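Cryptic loci regulator 2 (Schizosaccharomyces pombe 972h-, PDB 5IKJ) promotes transcriptional silencing of heterochromatin in fission yeast, acting upstream of histone deacetylases, and is required for nucleosome positioning and for gene silencing by the SHREC repressor complex. Local coordinates at residues A[50-53]-A[54-58]; A[190-193]-A[194-198]; A[204-207]-A[208-211]; A[212-215]-A[216-220]; A[230-233]-A[234-238]. All blocks are in the same frame, centred on the assembly; numbering follows the deposited sequence.

Interaction 1: residues A[50-53]-A[54-58]; sequences SKNL and LYRQI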
# COMPACT_ATOMS: atom_id res chain seq x y z
N SER A 50 4.52 38.44 -2.11
CA SER A 50 4.88 37.54 -1.03
C SER A 50 3.80 36.49 -0.79
O SER A 50 4.10 35.40 -0.31
CB SER A 50 5.14 38.34 0.25
OG SER A 50 5.60 37.49 1.29
N LYS A 51 2.55 36.81 -1.11
CA LYS A 51 1.46 35.86 -0.92
C LYS A 51 1.37 34.87 -2.07
O LYS A 51 1.02 33.70 -1.86
CB LYS A 51 0.14 36.61 -0.76
CG LYS A 51 0.05 37.36 0.56
CD LYS A 51 -1.00 38.46 0.51
CE LYS A 51 -1.16 39.12 1.87
NZ LYS A 51 -2.20 40.18 1.85
N ASN A 52 1.67 35.31 -3.30
CA ASN A 52 1.80 34.37 -4.41
C ASN A 52 2.90 33.35 -4.12
O ASN A 52 2.72 32.15 -4.37
CB ASN A 52 2.09 35.13 -5.70
CG ASN A 52 2.08 34.23 -6.92
OD1 ASN A 52 2.72 33.18 -6.94
ND2 ASN A 52 1.34 34.63 -7.94
N LEU A 53 4.04 33.81 -3.60
CA LEU A 53 5.10 32.89 -3.21
C LEU A 53 4.61 31.89 -2.18
O LEU A 53 4.80 30.67 -2.33
CB LEU A 53 6.30 33.67 -2.68
CG LEU A 53 7.38 32.87 -1.94
CD1 LEU A 53 7.95 31.77 -2.81
CD2 LEU A 53 8.48 33.80 -1.44
N LEU A 54 3.96 32.38 -1.11
CA LEU A 54 3.45 31.48 -0.09
C LEU A 54 2.47 30.47 -0.68
O LEU A 54 2.49 29.29 -0.32
CB LEU A 54 2.77 32.29 1.02
CG LEU A 54 2.11 31.47 2.14
CD1 LEU A 54 3.15 30.66 2.89
CD2 LEU A 54 1.35 32.39 3.09
N TYR A 55 1.61 30.92 -1.59
CA TYR A 55 0.71 30.01 -2.29
C TYR A 55 1.49 28.91 -3.00
O TYR A 55 1.20 27.72 -2.84
CB TYR A 55 -0.14 30.80 -3.28
CG TYR A 55 -1.34 30.06 -3.84
CD1 TYR A 55 -1.19 29.14 -4.87
CD2 TYR A 55 -2.61 30.29 -3.34
CE1 TYR A 55 -2.28 28.47 -5.39
CE2 TYR A 55 -3.71 29.62 -3.85
CZ TYR A 55 -3.54 28.71 -4.88
OH TYR A 55 -4.63 28.04 -5.38
N ARG A 56 2.50 29.30 -3.78
CA ARG A 56 3.30 28.33 -4.51
C ARG A 56 4.21 27.51 -3.59
O ARG A 56 4.61 26.41 -3.97
CB ARG A 56 4.14 29.05 -5.57
CG ARG A 56 3.29 29.74 -6.64
CD ARG A 56 4.14 30.41 -7.71
NE ARG A 56 5.58 30.30 -7.45
CZ ARG A 56 6.36 31.28 -7.01
NH1 ARG A 56 5.87 32.50 -6.79
NH2 ARG A 56 7.65 31.05 -6.81
N GLN A 57 4.52 28.02 -2.40
CA GLN A 57 5.28 27.21 -1.44
C GLN A 57 4.42 26.11 -0.85
O GLN A 57 4.89 24.98 -0.65
CB GLN A 57 5.84 28.10 -0.33
CG GLN A 57 7.00 28.99 -0.75
CD GLN A 57 7.51 29.85 0.39
OE1 GLN A 57 6.73 30.53 1.06
NE2 GLN A 57 8.81 29.81 0.63
N ILE A 58 3.15 26.42 -0.55
CA ILE A 58 2.24 25.41 -0.02
C ILE A 58 1.95 24.35 -1.08
O ILE A 58 1.97 23.15 -0.80
CB ILE A 58 0.95 26.08 0.49
CG1 ILE A 58 1.26 26.99 1.68
CG2 ILE A 58 -0.09 25.04 0.88
CD1 ILE A 58 0.34 28.18 1.81
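Ser50 O takes the backbone N-H of Leu54, and Lys51 O that of Tyr55, in the first turn of helix 50-67. The long side chain of Lys51 leaves this turn and bonds Gln155 of strand 152-156, on which Tyr55 also packs. Asn52 does double duty: its O accepts from Arg56 N at 2.9 Å, and its side-chain OD1 accepts from Arg56 NH1 at 3.2 Å. That second bond is straight at the hydrogen (170°) and lies in the guanidinium plane, yet NH1 stands above the plane of the amide, which is turned 51° from the guanidinium. The earlier torsions of Arg56 lay CD 3.2 Å from Asn52 OD1, and the eclipsed chi3 (-3°) then swings the guanidinium back so that NH1 meets the same oxygen. Asn52 ND2 donates to Leu45 O, and Arg56 NE to Leu144 O. Replacing Arg56 with an alanine would probably leave Asn52 OD1 and Leu144 O without these donors, the amide then being held from its ND2 side by Leu45 O. Leu53 follows, its CD1 resting 3.6 Å from Gln57 CG while its O receives Gln57 N. Amide and guanidinium thus each fasten the helix start to a neighbouring loop or strand while bracing one another.

Interaction 2: residues A[190-193]-A[194-198]; sequences LYWL and ISDLT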
# COMPACT_ATOMS: atom_id res chain seq x y z
N LEU A 190 -4.04 20.31 -9.31
CA LEU A 190 -2.60 20.34 -9.52
C LEU A 190 -2.02 18.94 -9.54
O LEU A 190 -1.19 18.61 -10.40
CB LEU A 190 -1.93 21.17 -8.43
CG LEU A 190 -0.40 21.26 -8.50
CD1 LEU A 190 0.05 21.94 -9.78
CD2 LEU A 190 0.17 21.98 -7.28
N TYR A 191 -2.43 18.09 -8.60
CA TYR A 191 -1.92 16.73 -8.52
C TYR A 191 -2.33 15.92 -9.75
O TYR A 191 -1.56 15.07 -10.22
CB TYR A 191 -2.41 16.07 -7.24
CG TYR A 191 -2.01 14.63 -7.08
CD1 TYR A 191 -0.73 14.29 -6.64
CD2 TYR A 191 -2.91 13.61 -7.34
CE1 TYR A 191 -0.36 12.97 -6.49
CE2 TYR A 191 -2.55 12.28 -7.19
CZ TYR A 191 -1.27 11.97 -6.76
OH TYR A 191 -0.91 10.65 -6.61
N TRP A 192 -3.52 16.17 -10.28
CA TRP A 192 -3.95 15.49 -11.50
C TRP A 192 -3.12 15.94 -12.69
O TRP A 192 -2.83 15.13 -13.58
CB TRP A 192 -5.44 15.77 -11.74
CG TRP A 192 -5.93 15.28 -13.07
CD1 TRP A 192 -6.30 14.01 -13.39
CD2 TRP A 192 -6.13 16.06 -14.25
NE1 TRP A 192 -6.71 13.94 -14.70
CE2 TRP A 192 -6.61 15.19 -15.25
CE3 TRP A 192 -5.94 17.41 -14.57
CZ2 TRP A 192 -6.91 15.63 -16.54
CZ3 TRP A 192 -6.24 17.84 -15.85
CH2 TRP A 192 -6.72 16.95 -16.82
N LEU A 193 -2.73 17.21 -12.74
CA LEU A 193 -1.97 17.72 -13.87
C LEU A 193 -0.62 17.03 -13.99
O LEU A 193 -0.14 16.78 -15.10
CB LEU A 193 -1.79 19.23 -13.75
CG LEU A 193 -2.97 20.11 -14.17
CD1 LEU A 193 -2.70 21.56 -13.81
CD2 LEU A 193 -3.25 19.97 -15.66
N ILE A 194 0.01 16.72 -12.86
CA ILE A 194 1.34 16.12 -12.89
C ILE A 194 1.31 14.59 -12.85
O ILE A 194 2.32 13.96 -13.17
CB ILE A 194 2.21 16.63 -11.73
CG1 ILE A 194 1.62 16.23 -10.39
CG2 ILE A 194 2.37 18.15 -11.81
CD1 ILE A 194 2.25 15.00 -9.80
N SER A 195 0.18 13.99 -12.47
CA SER A 195 0.09 12.54 -12.30
C SER A 195 -0.58 11.84 -13.47
O SER A 195 -0.06 10.84 -13.97
CB SER A 195 -0.66 12.22 -11.00
OG SER A 195 0.17 12.43 -9.87
N ASP A 196 -1.74 12.32 -13.92
CA ASP A 196 -2.50 11.63 -14.96
C ASP A 196 -1.79 11.81 -16.29
O ASP A 196 -1.88 12.87 -16.92
CB ASP A 196 -3.93 12.15 -15.01
CG ASP A 196 -4.80 11.36 -15.97
OD1 ASP A 196 -4.32 10.34 -16.52
OD2 ASP A 196 -5.97 11.74 -16.17
N LEU A 197 -1.07 10.77 -16.73
CA LEU A 197 -0.32 10.85 -17.97
C LEU A 197 -1.22 10.83 -19.20
O LEU A 197 -0.79 11.26 -20.28
CB LEU A 197 0.68 9.70 -18.04
CG LEU A 197 1.71 9.69 -16.91
CD1 LEU A 197 2.44 8.36 -16.84
CD2 LEU A 197 2.70 10.84 -17.09
N THR A 198 -2.45 10.34 -19.07
CA THR A 198 -3.41 10.34 -20.17
C THR A 198 -4.19 11.64 -20.27
O THR A 198 -4.96 11.82 -21.22
CB THR A 198 -4.38 9.17 -20.03
OG1 THR A 198 -5.20 9.35 -18.87
CG2 THR A 198 -3.62 7.85 -19.91
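Trp192 and Asp196 meet through a side-chain bond at the C-terminal end of helix 183-195. The indole NE1 gives Asp196 OD2 a short but bent and therefore weak hydrogen bond, 2.7 Å long with an angle of 129° at the hydrogen. Carboxylate and ring planes stand 66° apart, and Asp196 CB lies 3.4 Å from Trp192 CD1, so the aspartate is packed on the indole as well as bonded to it. NE1 has a stronger partner in Asn200 O, while OD2 is also held by Thr203 OG1.

The backbone bonds record the helix running out. Asp196 N still reaches Trp192 O at 3.0 Å, but Ile194 N to Leu190 O and Ser195 N to Tyr191 O are weak. Asp196 then leaves helical geometry and starts an Asx turn: its OD1 accepts from Thr198 N, at 3.2 Å and from above the carboxylate plane, and from Thr198 OG1 on the syn side at 2.7 Å. One carboxylate therefore serves the indole with one oxygen and the turn with the other.

Packing completes the contact. Ser195 OG sits over one face of the Tyr191 ring, 3.5 Å from CZ and displaced toward the rim; the same ring stacks with His66. Ile194 carries CG1 between its backbone N and carbonyl carbon (chi1 63°), which brings CG1 to 3.4 Å from Tyr191 O. Beyond it, Leu190 and Ile194 pack against Leu63 of helix 50-67, and Trp192 lies against the zinc ligands His189 and Cys204.

Interaction 3: residues A[204-207]-A[208-211]; sequences CCCV and LCSG. With ZN (zinc ion), chain C.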
# COMPACT_ATOMS: atom_id res chain seq x y z
N CYS A 204 -9.67 13.11 -12.20
CA CYS A 204 -9.34 14.15 -11.23
C CYS A 204 -10.37 14.18 -10.11
O CYS A 204 -11.58 14.04 -10.35
CB CYS A 204 -9.28 15.52 -11.92
SG CYS A 204 -8.69 16.86 -10.85
N CYS A 205 -9.89 14.38 -8.88
CA CYS A 205 -10.76 14.44 -7.71
C CYS A 205 -11.15 15.86 -7.33
O CYS A 205 -11.91 16.03 -6.37
CB CYS A 205 -10.06 13.78 -6.51
SG CYS A 205 -9.46 12.11 -6.80
N CYS A 206 -10.68 16.87 -8.05
CA CYS A 206 -10.90 18.24 -7.64
C CYS A 206 -12.37 18.62 -7.80
O CYS A 206 -13.13 17.98 -8.52
CB CYS A 206 -10.01 19.20 -8.43
SG CYS A 206 -10.79 19.91 -9.90
N VAL A 207 -12.75 19.71 -7.13
CA VAL A 207 -14.16 20.08 -7.05
C VAL A 207 -14.69 20.51 -8.41
O VAL A 207 -15.87 20.30 -8.71
CB VAL A 207 -14.37 21.20 -6.00
CG1 VAL A 207 -15.86 21.35 -5.69
CG2 VAL A 207 -13.59 20.91 -4.73
N LEU A 208 -13.85 21.11 -9.25
CA LEU A 208 -14.33 21.67 -10.50
C LEU A 208 -14.46 20.62 -11.60
O LEU A 208 -15.26 20.80 -12.53
CB LEU A 208 -13.39 22.79 -10.96
CG LEU A 208 -13.29 23.99 -10.01
CD1 LEU A 208 -12.36 25.05 -10.59
CD2 LEU A 208 -14.65 24.60 -9.71
N CYS A 209 -13.71 19.52 -11.51
CA CYS A 209 -13.87 18.42 -12.45
C CYS A 209 -14.88 17.39 -11.97
O CYS A 209 -15.51 16.71 -12.79
CB CYS A 209 -12.53 17.72 -12.70
SG CYS A 209 -11.20 18.82 -13.23
N SER A 210 -15.05 17.25 -10.65
CA SER A 210 -15.87 16.18 -10.08
C SER A 210 -17.17 16.66 -9.46
O SER A 210 -18.08 15.85 -9.28
CB SER A 210 -15.07 15.42 -9.02
OG SER A 210 -13.96 14.75 -9.60
N GLY A 211 -17.28 17.95 -9.13
CA GLY A 211 -18.47 18.44 -8.46
C GLY A 211 -18.84 17.63 -7.23
O GLY A 211 -18.06 17.55 -6.28
ZN ZN C . -9.52 18.80 -11.58
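A zinc-binding turn brings Cys204, Cys206 and Cys209 together where the loop after helix 183-195 runs into the short helix 207-210. Their sulfurs converge on one zinc ion: Cys204 SG binds at 2.2 Å, Cys206 SG and Cys209 SG at 2.4 Å each, and His189 of helix 183-195 supplies the fourth ligand through ND1, making a site of three cysteines and one histidine. Cys204 swings its sulfur away from its own backbone N (chi1 -173°) to face the metal, whereas Cys209 keeps SG beside its backbone N (chi1 -54°).

Amide hydrogens steady two of the thiolate positions. Cys206 stands at the N-cap of the helix, and its SG accepts from Cys209 N at 3.4 Å; Cys206 N in turn donates to Cys204 SG with an angle of 164°. The turn itself is closed by Ser210 N on Cys206 O, at 3.0 Å, and by Gly211 N on Val207 O, at 2.8 Å, before Gly211 leaves the helix with positive phi. Ser210 OG lies 2.6 Å from Cys204 O; its hydrogen bond is with Arg217 NH1 of helix 214-237. Leu208 extends to His174 and Phe180.

Donation from backbone N-H groups would probably draw off some of the negative charge the sulfurs bring to the metal, and the bond from Cys209 N to Cys206 SG ties one ligand to the backbone of another, so the start of the helix helps to hold both sulfurs at the metal.

Interaction 4: residues A[212-215]-A[216-220]; sequences NMTR and VRKNL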
# COMPACT_ATOMS: atom_id res chain seq x y z
N ASN A 212 -20.03 17.02 -7.25
CA ASN A 212 -20.54 16.32 -6.07
C ASN A 212 -19.83 15.00 -5.82
O ASN A 212 -19.91 14.49 -4.69
CB ASN A 212 -22.04 16.08 -6.22
CG ASN A 212 -22.87 17.26 -5.75
OD1 ASN A 212 -22.39 18.11 -5.00
ND2 ASN A 212 -24.12 17.32 -6.19
N MET A 213 -19.15 14.44 -6.81
CA MET A 213 -18.40 13.20 -6.62
C MET A 213 -17.03 13.43 -6.00
O MET A 213 -16.23 12.49 -5.92
CB MET A 213 -18.24 12.48 -7.96
CG MET A 213 -19.53 11.93 -8.55
SD MET A 213 -20.32 10.68 -7.52
CE MET A 213 -21.64 11.64 -6.78
N THR A 214 -16.73 14.66 -5.55
CA THR A 214 -15.38 14.98 -5.13
C THR A 214 -14.99 14.25 -3.85
O THR A 214 -13.86 13.74 -3.74
CB THR A 214 -15.23 16.50 -4.94
OG1 THR A 214 -13.89 16.81 -4.54
CG2 THR A 214 -16.21 17.03 -3.90
N ARG A 215 -15.89 14.17 -2.87
CA ARG A 215 -15.57 13.46 -1.63
C ARG A 215 -15.36 11.98 -1.91
O ARG A 215 -14.40 11.37 -1.41
CB ARG A 215 -16.69 13.65 -0.60
CG ARG A 215 -16.61 14.96 0.16
CD ARG A 215 -17.36 14.87 1.49
NE ARG A 215 -18.44 15.85 1.59
CZ ARG A 215 -18.25 17.17 1.69
NH1 ARG A 215 -17.03 17.67 1.68
NH2 ARG A 215 -19.30 17.98 1.77
N VAL A 216 -16.24 11.37 -2.70
CA VAL A 216 -16.12 9.95 -3.02
C VAL A 216 -14.79 9.68 -3.70
O VAL A 216 -14.05 8.76 -3.33
CB VAL A 216 -17.31 9.50 -3.88
CG1 VAL A 216 -17.02 8.18 -4.59
CG2 VAL A 216 -18.56 9.38 -3.02
N ARG A 217 -14.45 10.48 -4.72
CA ARG A 217 -13.19 10.29 -5.43
C ARG A 217 -12.00 10.53 -4.52
O ARG A 217 -11.04 9.75 -4.52
CB ARG A 217 -13.14 11.21 -6.65
CG ARG A 217 -13.97 10.74 -7.84
CD ARG A 217 -13.90 11.76 -8.96
NE ARG A 217 -14.42 11.25 -10.23
CZ ARG A 217 -14.37 11.92 -11.38
NH1 ARG A 217 -13.82 13.12 -11.43
NH2 ARG A 217 -14.86 11.38 -12.49
N LYS A 218 -12.04 11.61 -3.73
CA LYS A 218 -10.95 11.88 -2.79
C LYS A 218 -10.74 10.70 -1.84
O LYS A 218 -9.61 10.25 -1.63
CB LYS A 218 -11.25 13.15 -1.99
CG LYS A 218 -10.91 14.44 -2.72
CD LYS A 218 -11.02 15.65 -1.80
CE LYS A 218 -12.42 16.27 -1.81
NZ LYS A 218 -12.38 17.67 -2.32
N ASN A 219 -11.83 10.18 -1.27
CA ASN A 219 -11.71 9.08 -0.32
C ASN A 219 -11.08 7.85 -0.97
O ASN A 219 -10.17 7.23 -0.41
CB ASN A 219 -13.08 8.74 0.27
CG ASN A 219 -13.62 9.84 1.16
OD1 ASN A 219 -12.87 10.69 1.64
ND2 ASN A 219 -14.93 9.83 1.39
N LEU A 220 -11.57 7.48 -2.16
CA LEU A 220 -11.03 6.30 -2.84
C LEU A 220 -9.54 6.48 -3.12
O LEU A 220 -8.74 5.56 -2.87
CB LEU A 220 -11.79 6.04 -4.14
CG LEU A 220 -11.27 4.87 -4.98
CD1 LEU A 220 -11.30 3.57 -4.20
CD2 LEU A 220 -12.08 4.74 -6.27
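Lys218 sends CG away from its carbonyl carbon (chi1 -81°), then bends at chi3 (-90°) and again at chi4, and this curl carries its ammonium back along the first turn of helix 214-237 to Thr214. Thr214 meets it by placing OG1 opposite its backbone N, so that the two side chains lie alongside each other and point the same way. NZ donates to Thr214 OG1 at 2.8 Å, and the preceding carbon, CE, rests 3.1 Å from the same oxygen. Closer to the backbone, Lys218 CB and CG both pass 3.2 Å from Thr214 O, which itself accepts Lys218 N at 2.8 Å. A methionine in place of Lys218 would probably leave Thr214 OG1 without this charged donor and the end of the side chain free to swing off the turn.

On either side of this pair the helical bonds are regular. Arg217 N reaches Met213 O at 2.9 Å, with Met213 in the N-cap position, and Asn219 N reaches Arg215 O at 2.8 Å. The Arg217 side chain runs out extended, its CB and CG passing 3.4 Å from Met213 O.

Much of this turn is on the surface, but one side faces the zinc-binding loop. There Thr214 OG1 bonds Cys205 O, Arg217 adds to its bond with Ser210 a weak one from NH1 to Cys204 O, and Lys218 packs on Cys205, so the start of helix 214-237 is moored to the short helix 207-210 and the loop leading into it.

Interaction 5: residues A[230-233]-A[234-238]; sequences ECKD and DTYTW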
# COMPACT_ATOMS: atom_id res chain seq x y z
N GLU A 230 0.57 -0.01 2.33
CA GLU A 230 0.39 -1.26 3.05
C GLU A 230 1.05 -2.42 2.30
O GLU A 230 1.68 -3.29 2.91
CB GLU A 230 -1.10 -1.54 3.26
CG GLU A 230 -1.39 -2.74 4.15
CD GLU A 230 -2.87 -3.06 4.25
OE1 GLU A 230 -3.69 -2.16 3.93
OE2 GLU A 230 -3.21 -4.19 4.63
N CYS A 231 0.90 -2.43 0.98
CA CYS A 231 1.57 -3.44 0.16
C CYS A 231 3.08 -3.31 0.26
O CYS A 231 3.78 -4.29 0.53
CB CYS A 231 1.11 -3.28 -1.29
SG CYS A 231 1.76 -4.50 -2.42
N LYS A 232 3.60 -2.10 0.05
CA LYS A 232 5.04 -1.88 0.11
C LYS A 232 5.60 -2.30 1.47
O LYS A 232 6.67 -2.91 1.54
CB LYS A 232 5.34 -0.41 -0.17
CG LYS A 232 6.80 -0.12 -0.48
CD LYS A 232 6.98 1.34 -0.87
CE LYS A 232 8.45 1.71 -1.06
NZ LYS A 232 9.06 1.02 -2.23
N ASP A 233 4.88 -1.98 2.55
CA ASP A 233 5.37 -2.34 3.88
C ASP A 233 5.34 -3.85 4.09
O ASP A 233 6.26 -4.41 4.71
CB ASP A 233 4.54 -1.63 4.95
CG ASP A 233 4.73 -0.12 4.93
OD1 ASP A 233 5.70 0.35 4.29
OD2 ASP A 233 3.91 0.59 5.55
N ASP A 234 4.31 -4.53 3.58
CA ASP A 234 4.20 -5.97 3.77
C ASP A 234 5.18 -6.76 2.91
O ASP A 234 5.40 -7.95 3.18
CB ASP A 234 2.77 -6.43 3.46
CG ASP A 234 1.81 -6.13 4.60
OD1 ASP A 234 2.20 -5.44 5.56
OD2 ASP A 234 0.65 -6.60 4.53
N THR A 235 5.78 -6.14 1.89
CA THR A 235 6.69 -6.84 1.00
C THR A 235 8.06 -6.18 0.86
O THR A 235 8.97 -6.83 0.34
CB THR A 235 6.08 -6.96 -0.41
OG1 THR A 235 5.94 -5.66 -0.99
CG2 THR A 235 4.71 -7.63 -0.34
N TYR A 236 8.23 -4.94 1.31
CA TYR A 236 9.49 -4.23 1.12
C TYR A 236 9.98 -3.58 2.41
O TYR A 236 11.12 -3.80 2.83
CB TYR A 236 9.34 -3.19 0.01
CG TYR A 236 10.51 -2.24 -0.13
CD1 TYR A 236 11.64 -2.60 -0.86
CD2 TYR A 236 10.49 -0.98 0.45
CE1 TYR A 236 12.71 -1.74 -1.00
CE2 TYR A 236 11.55 -0.11 0.32
CZ TYR A 236 12.66 -0.50 -0.40
OH TYR A 236 13.72 0.37 -0.53
N THR A 237 9.13 -2.77 3.05
CA THR A 237 9.58 -1.94 4.17
C THR A 237 9.67 -2.74 5.47
O THR A 237 10.73 -2.82 6.09
CB THR A 237 8.65 -0.74 4.34
OG1 THR A 237 8.19 -0.31 3.05
CG2 THR A 237 9.38 0.40 5.01
N TRP A 238 8.55 -3.32 5.90
CA TRP A 238 8.49 -4.09 7.14
C TRP A 238 7.85 -5.45 6.86
O TRP A 238 6.80 -5.78 7.41
CB TRP A 238 7.71 -3.32 8.20
CG TRP A 238 7.99 -1.84 8.20
CD1 TRP A 238 7.17 -0.86 7.71
CD2 TRP A 238 9.16 -1.19 8.70
NE1 TRP A 238 7.77 0.37 7.88
CE2 TRP A 238 8.98 0.20 8.48
CE3 TRP A 238 10.34 -1.63 9.30
CZ2 TRP A 238 9.94 1.14 8.85
CZ3 TRP A 238 11.29 -0.70 9.67
CH2 TRP A 238 11.08 0.67 9.44
O HOH W 1 -1.27 -5.46 6.28
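A pi-type turn widens the C-terminal end of the long helix 214-237, and Lys232 O marks it by accepting two backbone donors from opposite faces of its plane: Tyr236 N at 2.6 Å and Thr237 N at 2.9 Å. The Lys232 side chain runs the same way as that of Tyr236 and lays NZ over one face of the phenol ring, 4.0 Å from the centroid, in a cation-pi contact offset toward the rim. A bend at chi4 (67°) turns the ammonium to this place, where it also donates to the backbone of another protein chain.

Asp233 lies alongside Thr237, whose OG1 donates at 2.9 Å to the anti lone pair of Asp233 OD1. The Asp233 carboxyl carbon also meets the edge of the Trp238 indole, 3.8 Å from CD1, and Trp238 NE1 goes on to Thr74. Thr235 turns its hydroxyl back along the helix: OG1 donates to Cys231 O at 3.0 Å, approaching from above the carbonyl plane.

Two carboxylates face each other on another side, Glu230 OE2 and Asp234 OD2, 4.6 Å apart. One water donates to both, at 2.8 Å each, while Lys388 forms a salt bridge with Glu230 and Arg264 with Asp234. In this buried setting the bridging water and the two cations probably offset the repulsion between the acids, allowing both to stay charged and tie the helix end to the beta strands beside it.

How the interactions relate
From the N terminus, interaction 1 opens helix 50-67, which packs on helix 183-195 from Tyr55 and Ile58 onward; interaction 2 ends that second helix. All five are local turns in series along the chain; none crosses or encloses another. Interactions 2 and 3 touch where Trp192 CG lies 3.5 Å from Cys204 CB, and the zinc joins their elements through His189. Interactions 3 and 4 have their centres about 8 Å apart, and polar contacts between them fix the zinc turn to the start of helix 214-237. Interaction 5 closes that helix, its centre about 26 Å from that of interaction 4, so one helix spans from the zinc site to the beta sheets.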